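Local coordinates for protein 6-phospho-beta-glucosidase BglT (Thermotoga maritima, PDB 1UP7) that hydrolyses cellobiose 6'-phosphate to glucose 6-phosphate and glucose, using NAD+ and a manganese ion as cofactors, at residues G145-Y154 with K365-L376; Y375-A383 with A409-G417. All blocks are in the same frame, centred on the assembly; numbering follows the deposited sequence.

Contact 1. Residues G145-Y154 with K365-L376; sequences GHITEFVRNY and KMYERLTIEAYL
Helices 145-154 and 365-376 pack at -62°, their axes 10.1 Å apart, with His146 beside Glu368 and Phe150 beside Ile372. The His146 ring lies flat on the Glu368 side chain, whose CG sits 3.7 Å from the ring centroid in a CH-pi contact. His146 NE2 donates to the Glu368 backbone O (2.9 Å), an acceptor shared with Ile372 N on the opposite face of the carbonyl plane, while a water joins ND1 to Tyr367 OH. Ile372, a branched knob among His146, Glu149, Phe150 and Tyr154, sets CG2 over the centre of the Tyr154 ring and CD1 against Phe150 CB. Glu149 carries CG opposite the backbone N (chi1 174°) and bends at chi2, splitting its carboxylate between two cations: OE1 takes Lys365 NZ and OE2 takes Arg369 NH1, each at 2.9 Å. Asn153 ND2 grips OE2 from the other face. Lys365 NZ also bridges to Glu368 OE1 (2.6 Å), so buried Glu149, Lys365 and Glu368 each have more than one polar partner; Arg369 pairs with Asp331. This knobs-into-holes packing with a salt-bridge network joins the NAD-binding Rossmann-type domain to the C-terminal domain, with the side-chain position of Gly145 about 7 Å from that of manganese ligand His194.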
loop_
_atom_site.group_PDB
_atom_site.type_symbol
_atom_site.label_atom_id
_atom_site.label_comp_id
_atom_site.label_asym_id
_atom_site.label_seq_id
_atom_site.Cartn_x
_atom_site.Cartn_y
_atom_site.Cartn_z
ATOM N N GLY A 145 -23.814 -1.598 -6.883
ATOM C CA GLY A 145 -22.426 -1.526 -6.463
ATOM C C GLY A 145 -21.512 -1.244 -7.654
ATOM O O GLY A 145 -20.535 -0.480 -7.538
ATOM N N HIS A 146 -21.839 -1.859 -8.791
ATOM C CA HIS A 146 -21.066 -1.703 -10.015
ATOM C C HIS A 146 -21.173 -0.265 -10.560
ATOM O O HIS A 146 -20.187 0.334 -11.011
ATOM C CB HIS A 146 -21.532 -2.709 -11.063
ATOM C CG HIS A 146 -20.607 -2.862 -12.232
ATOM N ND1 HIS A 146 -20.797 -3.834 -13.193
ATOM C CD2 HIS A 146 -19.497 -2.169 -12.609
ATOM C CE1 HIS A 146 -19.855 -3.728 -14.117
ATOM N NE2 HIS A 146 -19.047 -2.736 -13.782
ATOM N N ILE A 147 -22.373 0.291 -10.482
ATOM C CA ILE A 147 -22.612 1.653 -10.908
ATOM C C ILE A 147 -21.890 2.612 -9.988
ATOM O O ILE A 147 -21.327 3.588 -10.436
ATOM C CB ILE A 147 -24.153 1.923 -11.029
ATOM C CG1 ILE A 147 -24.703 1.142 -12.223
ATOM C CG2 ILE A 147 -24.460 3.460 -11.234
ATOM C CD1 ILE A 147 -26.192 0.956 -12.217
ATOM N N THR A 148 -21.839 2.301 -8.697
ATOM C CA THR A 148 -21.076 3.146 -7.776
ATOM C C THR A 148 -19.602 3.107 -8.090
ATOM O O THR A 148 -18.963 4.153 -8.068
ATOM C CB THR A 148 -21.311 2.718 -6.304
ATOM O OG1 THR A 148 -22.708 2.698 -6.053
ATOM C CG2 THR A 148 -20.811 3.743 -5.351
ATOM N N GLU A 149 -19.052 1.916 -8.375
ATOM C CA GLU A 149 -17.653 1.803 -8.794
ATOM C C GLU A 149 -17.422 2.740 -9.978
ATOM O O GLU A 149 -16.455 3.482 -10.030
ATOM C CB GLU A 149 -17.301 0.374 -9.212
ATOM C CG GLU A 149 -15.897 0.185 -9.811
ATOM C CD GLU A 149 -14.753 0.445 -8.827
ATOM O OE1 GLU A 149 -14.886 0.133 -7.630
ATOM O OE2 GLU A 149 -13.703 0.957 -9.256
ATOM N N PHE A 150 -18.340 2.692 -10.930
ATOM C CA PHE A 150 -18.236 3.490 -12.130
ATOM C C PHE A 150 -18.292 5.004 -11.844
ATOM O O PHE A 150 -17.411 5.757 -12.310
ATOM C CB PHE A 150 -19.329 3.057 -13.100
ATOM C CG PHE A 150 -19.484 3.934 -14.309
ATOM C CD1 PHE A 150 -18.474 4.016 -15.268
ATOM C CD2 PHE A 150 -20.679 4.629 -14.516
ATOM C CE1 PHE A 150 -18.643 4.798 -16.437
ATOM C CE2 PHE A 150 -20.862 5.406 -15.646
ATOM C CZ PHE A 150 -19.847 5.488 -16.625
ATOM N N VAL A 151 -19.287 5.442 -11.072
ATOM C CA VAL A 151 -19.414 6.853 -10.757
ATOM C C VAL A 151 -18.290 7.395 -9.861
ATOM O O VAL A 151 -17.739 8.475 -10.145
ATOM C CB VAL A 151 -20.760 7.215 -10.127
ATOM C CG1 VAL A 151 -20.790 8.738 -9.796
ATOM C CG2 VAL A 151 -21.924 6.813 -11.050
ATOM N N ARG A 152 -17.938 6.671 -8.809
ATOM C CA ARG A 152 -16.877 7.134 -7.899
ATOM C C ARG A 152 -15.495 7.153 -8.540
ATOM O O ARG A 152 -14.737 8.108 -8.352
ATOM C CB ARG A 152 -16.819 6.263 -6.643
ATOM C CG ARG A 152 -18.020 6.430 -5.751
ATOM C CD ARG A 152 -18.232 7.838 -5.228
ATOM N NE ARG A 152 -17.022 8.391 -4.626
ATOM C CZ ARG A 152 -16.660 8.225 -3.353
ATOM N NH1 ARG A 152 -17.384 7.503 -2.512
ATOM N NH2 ARG A 152 -15.550 8.780 -2.923
ATOM N N ASN A 153 -15.173 6.102 -9.297
ATOM C CA ASN A 153 -13.805 5.915 -9.770
ATOM C C ASN A 153 -13.533 6.312 -11.212
ATOM O O ASN A 153 -12.390 6.473 -11.603
ATOM C CB ASN A 153 -13.353 4.471 -9.475
ATOM C CG ASN A 153 -13.121 4.247 -7.985
ATOM O OD1 ASN A 153 -12.805 5.189 -7.256
ATOM N ND2 ASN A 153 -13.296 3.015 -7.529
ATOM N N TYR A 154 -14.575 6.471 -12.013
ATOM C CA TYR A 154 -14.377 6.818 -13.412
ATOM C C TYR A 154 -15.025 8.159 -13.755
ATOM O O TYR A 154 -14.400 8.969 -14.400
ATOM C CB TYR A 154 -14.847 5.693 -14.333
ATOM C CG TYR A 154 -14.053 4.419 -14.135
ATOM C CD1 TYR A 154 -14.346 3.572 -13.071
ATOM C CD2 TYR A 154 -12.968 4.099 -14.983
ATOM C CE1 TYR A 154 -13.619 2.416 -12.853
ATOM C CE2 TYR A 154 -12.228 2.943 -14.769
ATOM C CZ TYR A 154 -12.566 2.111 -13.704
ATOM O OH TYR A 154 -11.894 0.952 -13.479
ATOM N N LYS A 365 -14.514 -7.608 -8.618
ATOM C CA LYS A 365 -14.045 -6.233 -8.800
ATOM C C LYS A 365 -13.258 -6.073 -10.125
ATOM O O LYS A 365 -13.389 -5.033 -10.831
ATOM C CB LYS A 365 -13.252 -5.744 -7.583
ATOM C CG LYS A 365 -12.650 -4.332 -7.691
ATOM C CD LYS A 365 -13.703 -3.177 -7.776
ATOM C CE LYS A 365 -14.653 -3.190 -6.555
ATOM N NZ LYS A 365 -15.933 -2.416 -6.709
ATOM N N MET A 366 -12.442 -7.078 -10.467
ATOM C CA MET A 366 -11.667 -7.008 -11.712
ATOM C C MET A 366 -12.644 -7.032 -12.890
ATOM O O MET A 366 -12.511 -6.308 -13.850
ATOM C CB MET A 366 -10.642 -8.153 -11.785
ATOM C CG MET A 366 -9.554 -8.088 -10.709
ATOM S SD MET A 366 -8.572 -6.551 -10.852
ATOM C CE MET A 366 -9.392 -5.466 -9.677
ATOM N N TYR A 367 -13.634 -7.887 -12.784
ATOM C CA TYR A 367 -14.643 -7.985 -13.786
ATOM C C TYR A 367 -15.372 -6.625 -13.932
ATOM O O TYR A 367 -15.624 -6.185 -15.053
ATOM C CB TYR A 367 -15.635 -9.108 -13.428
ATOM C CG TYR A 367 -17.011 -8.740 -13.874
ATOM C CD1 TYR A 367 -17.387 -8.958 -15.189
ATOM C CD2 TYR A 367 -17.917 -8.081 -13.003
ATOM C CE1 TYR A 367 -18.625 -8.612 -15.630
ATOM C CE2 TYR A 367 -19.188 -7.680 -13.452
ATOM C CZ TYR A 367 -19.523 -7.948 -14.787
ATOM O OH TYR A 367 -20.748 -7.596 -15.336
ATOM N N GLU A 368 -15.698 -5.973 -12.810
ATOM C CA GLU A 368 -16.377 -4.684 -12.830
ATOM C C GLU A 368 -15.609 -3.637 -13.619
ATOM O O GLU A 368 -16.200 -2.910 -14.431
ATOM C CB GLU A 368 -16.644 -4.155 -11.414
ATOM C CG GLU A 368 -17.810 -4.799 -10.660
ATOM C CD GLU A 368 -17.999 -4.163 -9.284
ATOM O OE1 GLU A 368 -17.037 -3.511 -8.778
ATOM O OE2 GLU A 368 -19.100 -4.308 -8.693
ATOM N N ARG A 369 -14.303 -3.536 -13.363
ATOM C CA ARG A 369 -13.483 -2.516 -14.008
ATOM C C ARG A 369 -13.259 -2.852 -15.479
ATOM O O ARG A 369 -13.205 -1.934 -16.315
ATOM C CB ARG A 369 -12.155 -2.197 -13.267
ATOM C CG ARG A 369 -12.234 -2.259 -11.745
ATOM C CD ARG A 369 -11.882 -1.031 -10.931
ATOM N NE ARG A 369 -10.693 -1.286 -10.152
ATOM C CZ ARG A 369 -10.369 -0.782 -8.949
ATOM N NH1 ARG A 369 -11.169 -0.001 -8.264
ATOM N NH2 ARG A 369 -9.204 -1.131 -8.430
ATOM N N LEU A 370 -13.152 -4.140 -15.810
ATOM C CA LEU A 370 -13.015 -4.529 -17.209
ATOM C C LEU A 370 -14.299 -4.159 -17.975
ATOM O O LEU A 370 -14.242 -3.726 -19.137
ATOM C CB LEU A 370 -12.749 -6.035 -17.352
ATOM C CG LEU A 370 -11.315 -6.517 -17.053
ATOM C CD1 LEU A 370 -11.275 -8.049 -16.936
ATOM C CD2 LEU A 370 -10.301 -5.982 -18.106
ATOM N N THR A 371 -15.453 -4.341 -17.334
ATOM C CA THR A 371 -16.700 -3.961 -17.964
ATOM C C THR A 371 -16.763 -2.441 -18.216
ATOM O O THR A 371 -17.137 -1.999 -19.309
ATOM C CB THR A 371 -17.887 -4.458 -17.126
ATOM O OG1 THR A 371 -17.871 -5.902 -17.087
ATOM C CG2 THR A 371 -19.196 -4.125 -17.818
ATOM N N ILE A 372 -16.378 -1.661 -17.211
ATOM C CA ILE A 372 -16.383 -0.206 -17.314
ATOM C C ILE A 372 -15.415 0.241 -18.417
ATOM O O ILE A 372 -15.729 1.126 -19.212
ATOM C CB ILE A 372 -16.005 0.426 -15.965
ATOM C CG1 ILE A 372 -17.200 0.337 -14.982
ATOM C CG2 ILE A 372 -15.540 1.805 -16.174
ATOM C CD1 ILE A 372 -16.786 0.349 -13.500
ATOM N N GLU A 373 -14.262 -0.410 -18.487
ATOM C CA GLU A 373 -13.256 -0.075 -19.488
ATOM C C GLU A 373 -13.793 -0.365 -20.908
ATOM O O GLU A 373 -13.643 0.452 -21.823
ATOM C CB GLU A 373 -11.929 -0.808 -19.196
ATOM C CG GLU A 373 -11.056 -0.065 -18.174
ATOM C CD GLU A 373 -10.116 -0.978 -17.360
ATOM O OE1 GLU A 373 -9.803 -2.136 -17.797
ATOM O OE2 GLU A 373 -9.689 -0.520 -16.249
ATOM N N ALA A 374 -14.464 -1.504 -21.067
ATOM C CA ALA A 374 -15.061 -1.853 -22.353
ATOM C C ALA A 374 -16.083 -0.789 -22.758
ATOM O O ALA A 374 -16.129 -0.384 -23.915
ATOM C CB ALA A 374 -15.737 -3.217 -22.293
ATOM N N TYR A 375 -16.879 -0.331 -21.794
ATOM C CA TYR A 375 -17.906 0.632 -22.098
ATOM C C TYR A 375 -17.283 1.984 -22.458
ATOM O O TYR A 375 -17.679 2.573 -23.454
ATOM C CB TYR A 375 -18.956 0.718 -20.989
ATOM C CG TYR A 375 -19.693 1.982 -21.116
ATOM C CD1 TYR A 375 -20.737 2.088 -22.010
ATOM C CD2 TYR A 375 -19.303 3.112 -20.402
ATOM C CE1 TYR A 375 -21.396 3.288 -22.182
ATOM C CE2 TYR A 375 -19.953 4.312 -20.568
ATOM C CZ TYR A 375 -20.992 4.381 -21.457
ATOM O OH TYR A 375 -21.660 5.538 -21.643
ATOM N N LEU A 376 -16.287 2.438 -21.683
ATOM C CA LEU A 376 -15.666 3.757 -21.926
ATOM C C LEU A 376 -14.985 3.819 -23.273
ATOM O O LEU A 376 -14.957 4.856 -23.929
ATOM C CB LEU A 376 -14.677 4.150 -20.818
ATOM C CG LEU A 376 -15.355 4.495 -19.475
ATOM C CD1 LEU A 376 -14.333 4.629 -18.375
ATOM C CD2 LEU A 376 -16.197 5.799 -19.620
HETATM O O HOH W 1 -18.936 -2.480 -6.535
HETATM O O HOH W 2 -22.465 -6.058 -13.600
#

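Contact 2. Residues Y375-A383 with A409-G417; sequences YLKRSKKLA and ANREYVKLG
Leu416 lies against the turn between two helices, its two methyl groups on one side of the chain there. Leu416 CD1 rests near Arg378 CA, and Leu416 CD2 reaches 3.7 Å to Ala383 CB on the first turn of the next helix, where a small residue leaves room for the branch. Two bonds of the next residue, Gly417, hold the chain beyond the leucine: Gly417 N donates almost straight to Arg378 O (2.8 Å, 176°), and the terminal carboxylate oxygen Gly417 OXT accepts from Lys380 N at 2.8 Å. That carboxylate therefore sits at the N-terminal end of helix 380-389, where its negative charge would probably be favoured by the helix dipole; a water carries OXT on to Lys381 N. Ser379 is the N-cap, its OG accepting from Leu382 N (3.1 Å). Just before it, Arg378 closes the preceding helix in a Schellman motif with positive phi. Its side chain bends at chi2 (-55°) and folds back, laying the guanidinium face over Tyr375 CE1 while NH1 donates to Tyr375 O (3.0 Å). The aliphatic CD of the same arginine meets Lys415 O, and a water links its NE to Lys415 N. Val414 CG2 comes to the edge of the Tyr375 ring, 4.3 Å from CD1. Replacing Leu416 by an alanine would probably open a gap beside Ala383 and leave the chain end held mainly by its backbone bonds. The C-terminal tail thus closes over the junction of helices 355-376 and 380-389: Leu416 also touches Leu407 of helix 396-409, Tyr375 packs on helix 109-131 and hydrogen-bonds to Glu123 there, and Lys381 and Leu382 meet Asp234 and Ser235 of the second subunit.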
loop_
_atom_site.group_PDB
_atom_site.type_symbol
_atom_site.label_atom_id
_atom_site.label_comp_id
_atom_site.label_asym_id
_atom_site.label_seq_id
_atom_site.Cartn_x
_atom_site.Cartn_y
_atom_site.Cartn_z
ATOM N N TYR A 375 -16.879 -0.331 -21.794
ATOM C CA TYR A 375 -17.906 0.632 -22.098
ATOM C C TYR A 375 -17.283 1.984 -22.458
ATOM O O TYR A 375 -17.679 2.573 -23.454
ATOM C CB TYR A 375 -18.956 0.718 -20.989
ATOM C CG TYR A 375 -19.693 1.982 -21.116
ATOM C CD1 TYR A 375 -20.737 2.088 -22.010
ATOM C CD2 TYR A 375 -19.303 3.112 -20.402
ATOM C CE1 TYR A 375 -21.396 3.288 -22.182
ATOM C CE2 TYR A 375 -19.953 4.312 -20.568
ATOM C CZ TYR A 375 -20.992 4.381 -21.457
ATOM O OH TYR A 375 -21.660 5.538 -21.643
ATOM N N LEU A 376 -16.287 2.438 -21.683
ATOM C CA LEU A 376 -15.666 3.757 -21.926
ATOM C C LEU A 376 -14.985 3.819 -23.273
ATOM O O LEU A 376 -14.957 4.856 -23.929
ATOM C CB LEU A 376 -14.677 4.150 -20.818
ATOM C CG LEU A 376 -15.355 4.495 -19.475
ATOM C CD1 LEU A 376 -14.333 4.629 -18.375
ATOM C CD2 LEU A 376 -16.197 5.799 -19.620
ATOM N N LYS A 377 -14.452 2.694 -23.725
ATOM C CA LYS A 377 -13.821 2.686 -25.027
ATOM C C LYS A 377 -14.798 2.235 -26.118
ATOM O O LYS A 377 -14.396 2.130 -27.276
ATOM C CB LYS A 377 -12.578 1.803 -25.003
ATOM C CG LYS A 377 -11.311 2.573 -24.783
ATOM C CD LYS A 377 -10.674 2.159 -23.473
ATOM C CE LYS A 377 -9.270 1.602 -23.704
ATOM N NZ LYS A 377 -8.300 2.720 -23.793
ATOM N N ARG A 378 -16.056 1.948 -25.736
ATOM C CA ARG A 378 -17.063 1.435 -26.671
ATOM C C ARG A 378 -16.537 0.267 -27.468
ATOM O O ARG A 378 -16.675 0.222 -28.699
ATOM C CB ARG A 378 -17.536 2.529 -27.635
ATOM C CG ARG A 378 -18.233 3.656 -26.967
ATOM C CD ARG A 378 -19.393 3.229 -26.108
ATOM N NE ARG A 378 -20.216 4.403 -25.836
ATOM C CZ ARG A 378 -19.959 5.314 -24.912
ATOM N NH1 ARG A 378 -18.895 5.207 -24.100
ATOM N NH2 ARG A 378 -20.785 6.348 -24.801
ATOM N N SER A 379 -15.966 -0.697 -26.768
ATOM C CA SER A 379 -15.167 -1.731 -27.412
ATOM C C SER A 379 -15.738 -3.122 -27.241
ATOM O O SER A 379 -15.860 -3.620 -26.106
ATOM C CB SER A 379 -13.746 -1.682 -26.843
ATOM O OG SER A 379 -12.996 -2.767 -27.301
ATOM N N LYS A 380 -16.045 -3.747 -28.373
ATOM C CA LYS A 380 -16.561 -5.105 -28.429
ATOM C C LYS A 380 -15.493 -6.076 -27.924
ATOM O O LYS A 380 -15.769 -6.948 -27.137
ATOM C CB LYS A 380 -16.932 -5.425 -29.864
ATOM C CG LYS A 380 -18.218 -6.157 -29.972
ATOM C CD LYS A 380 -18.380 -6.938 -31.282
ATOM C CE LYS A 380 -18.981 -6.055 -32.388
ATOM N NZ LYS A 380 -19.003 -6.809 -33.756
ATOM N N LYS A 381 -14.263 -5.907 -28.386
ATOM C CA LYS A 381 -13.127 -6.722 -27.942
ATOM C C LYS A 381 -12.965 -6.698 -26.429
ATOM O O LYS A 381 -12.796 -7.745 -25.797
ATOM C CB LYS A 381 -11.808 -6.213 -28.550
ATOM C CG LYS A 381 -11.493 -6.820 -29.871
ATOM C CD LYS A 381 -10.422 -6.010 -30.682
ATOM C CE LYS A 381 -10.084 -6.814 -31.963
ATOM N NZ LYS A 381 -9.678 -5.929 -33.115
ATOM N N LEU A 382 -12.996 -5.510 -25.842
ATOM C CA LEU A 382 -12.800 -5.414 -24.404
ATOM C C LEU A 382 -13.991 -5.936 -23.616
ATOM O O LEU A 382 -13.821 -6.412 -22.504
ATOM C CB LEU A 382 -12.389 -3.998 -23.987
ATOM C CG LEU A 382 -11.052 -3.515 -24.616
ATOM C CD1 LEU A 382 -10.801 -2.054 -24.289
ATOM C CD2 LEU A 382 -9.828 -4.391 -24.227
ATOM N N ALA A 383 -15.181 -5.889 -24.222
ATOM C CA ALA A 383 -16.384 -6.446 -23.605
ATOM C C ALA A 383 -16.292 -7.973 -23.532
ATOM O O ALA A 383 -16.674 -8.575 -22.522
ATOM C CB ALA A 383 -17.646 -6.003 -24.344
ATOM N N ALA A 409 -29.777 -7.461 -28.458
ATOM C CA ALA A 409 -30.951 -7.199 -27.605
ATOM C C ALA A 409 -30.890 -5.781 -27.043
ATOM O O ALA A 409 -31.902 -5.172 -26.778
ATOM C CB ALA A 409 -31.060 -8.184 -26.462
ATOM N N ASN A 410 -29.691 -5.251 -26.867
ATOM C CA ASN A 410 -29.553 -3.938 -26.230
ATOM C C ASN A 410 -29.165 -2.811 -27.160
ATOM O O ASN A 410 -28.619 -1.764 -26.718
ATOM C CB ASN A 410 -28.535 -4.010 -25.103
ATOM C CG ASN A 410 -29.022 -4.871 -23.994
ATOM O OD1 ASN A 410 -29.817 -4.436 -23.206
ATOM N ND2 ASN A 410 -28.633 -6.132 -23.993
ATOM N N ARG A 411 -29.428 -2.998 -28.450
ATOM C CA ARG A 411 -28.957 -2.042 -29.450
ATOM C C ARG A 411 -29.569 -0.645 -29.289
ATOM O O ARG A 411 -29.022 0.313 -29.803
ATOM C CB ARG A 411 -29.167 -2.539 -30.893
ATOM C CG ARG A 411 -30.593 -2.491 -31.339
ATOM C CD ARG A 411 -30.972 -3.473 -32.420
ATOM N NE ARG A 411 -32.436 -3.558 -32.522
ATOM C CZ ARG A 411 -33.227 -4.347 -31.769
ATOM N NH1 ARG A 411 -32.725 -5.179 -30.834
ATOM N NH2 ARG A 411 -34.541 -4.301 -31.961
ATOM N N GLU A 412 -30.709 -0.534 -28.603
ATOM C CA GLU A 412 -31.285 0.777 -28.367
ATOM C C GLU A 412 -30.540 1.547 -27.277
ATOM O O GLU A 412 -30.726 2.745 -27.177
ATOM C CB GLU A 412 -32.778 0.718 -27.990
ATOM C CG GLU A 412 -33.708 0.150 -29.032
ATOM C CD GLU A 412 -34.980 -0.380 -28.385
ATOM O OE1 GLU A 412 -34.902 -1.285 -27.469
ATOM O OE2 GLU A 412 -36.057 0.115 -28.778
ATOM N N TYR A 413 -29.721 0.862 -26.468
ATOM C CA TYR A 413 -29.181 1.462 -25.254
ATOM C C TYR A 413 -27.677 1.553 -25.270
ATOM O O TYR A 413 -27.078 2.374 -24.577
ATOM C CB TYR A 413 -29.579 0.639 -24.050
ATOM C CG TYR A 413 -31.047 0.702 -23.845
ATOM C CD1 TYR A 413 -31.877 -0.209 -24.460
ATOM C CD2 TYR A 413 -31.613 1.729 -23.096
ATOM C CE1 TYR A 413 -33.204 -0.129 -24.293
ATOM C CE2 TYR A 413 -32.961 1.811 -22.924
ATOM C CZ TYR A 413 -33.742 0.882 -23.522
ATOM O OH TYR A 413 -35.086 0.948 -23.365
ATOM N N VAL A 414 -27.039 0.678 -26.022
ATOM C CA VAL A 414 -25.601 0.688 -26.040
ATOM C C VAL A 414 -25.116 0.274 -27.411
ATOM O O VAL A 414 -25.742 -0.535 -28.113
ATOM C CB VAL A 414 -24.952 -0.173 -24.921
ATOM C CG1 VAL A 414 -25.029 -1.627 -25.228
ATOM C CG2 VAL A 414 -23.489 0.275 -24.710
ATOM N N LYS A 415 -24.001 0.870 -27.801
ATOM C CA LYS A 415 -23.363 0.506 -29.040
ATOM C C LYS A 415 -21.868 0.340 -28.857
ATOM O O LYS A 415 -21.143 1.269 -28.490
ATOM C CB LYS A 415 -23.613 1.503 -30.162
ATOM C CG LYS A 415 -22.912 1.048 -31.422
ATOM C CD LYS A 415 -23.670 1.413 -32.690
ATOM C CE LYS A 415 -22.923 0.909 -33.953
ATOM N NZ LYS A 415 -23.270 1.719 -35.163
ATOM N N LEU A 416 -21.410 -0.871 -29.133
ATOM C CA LEU A 416 -19.999 -1.191 -29.040
ATOM C C LEU A 416 -19.460 -1.496 -30.408
ATOM O O LEU A 416 -20.142 -2.120 -31.222
ATOM C CB LEU A 416 -19.788 -2.406 -28.158
ATOM C CG LEU A 416 -19.447 -2.179 -26.697
ATOM C CD1 LEU A 416 -20.047 -0.920 -26.122
ATOM C CD2 LEU A 416 -19.797 -3.405 -25.866
ATOM N N GLY A 417 -18.222 -1.073 -30.659
ATOM C CA GLY A 417 -17.608 -1.270 -31.962
ATOM C C GLY A 417 -16.341 -2.109 -31.934
ATOM O O GLY A 417 -15.801 -2.457 -32.987
ATOM O OXT GLY A 417 -15.748 -2.504 -30.902
HETATM O O HOH W 3 -23.126 3.546 -26.919
HETATM O O HOH W 4 -13.626 -4.281 -30.671
#

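Overall arrangement
From the N terminus, the chain completes the Rossmann-type sheet around helix 144-155, then runs through the C-terminal domain before helix 355-376 returns to close contact 1 across a loop of 210 residues. Contact 2 follows in series: the chain turns into helix 380-389, passes through helix 396-409, and its last residues come back over that turn, closing a loop of only 25. The two loops neither nest nor cross, but they share Tyr375 and Leu376 at the end of helix 355-376. Contact 1 ties the two domains together, whereas contact 2 fastens the C-terminal tail to the turn between helices 355-376 and 380-389. Both reach the second subunit.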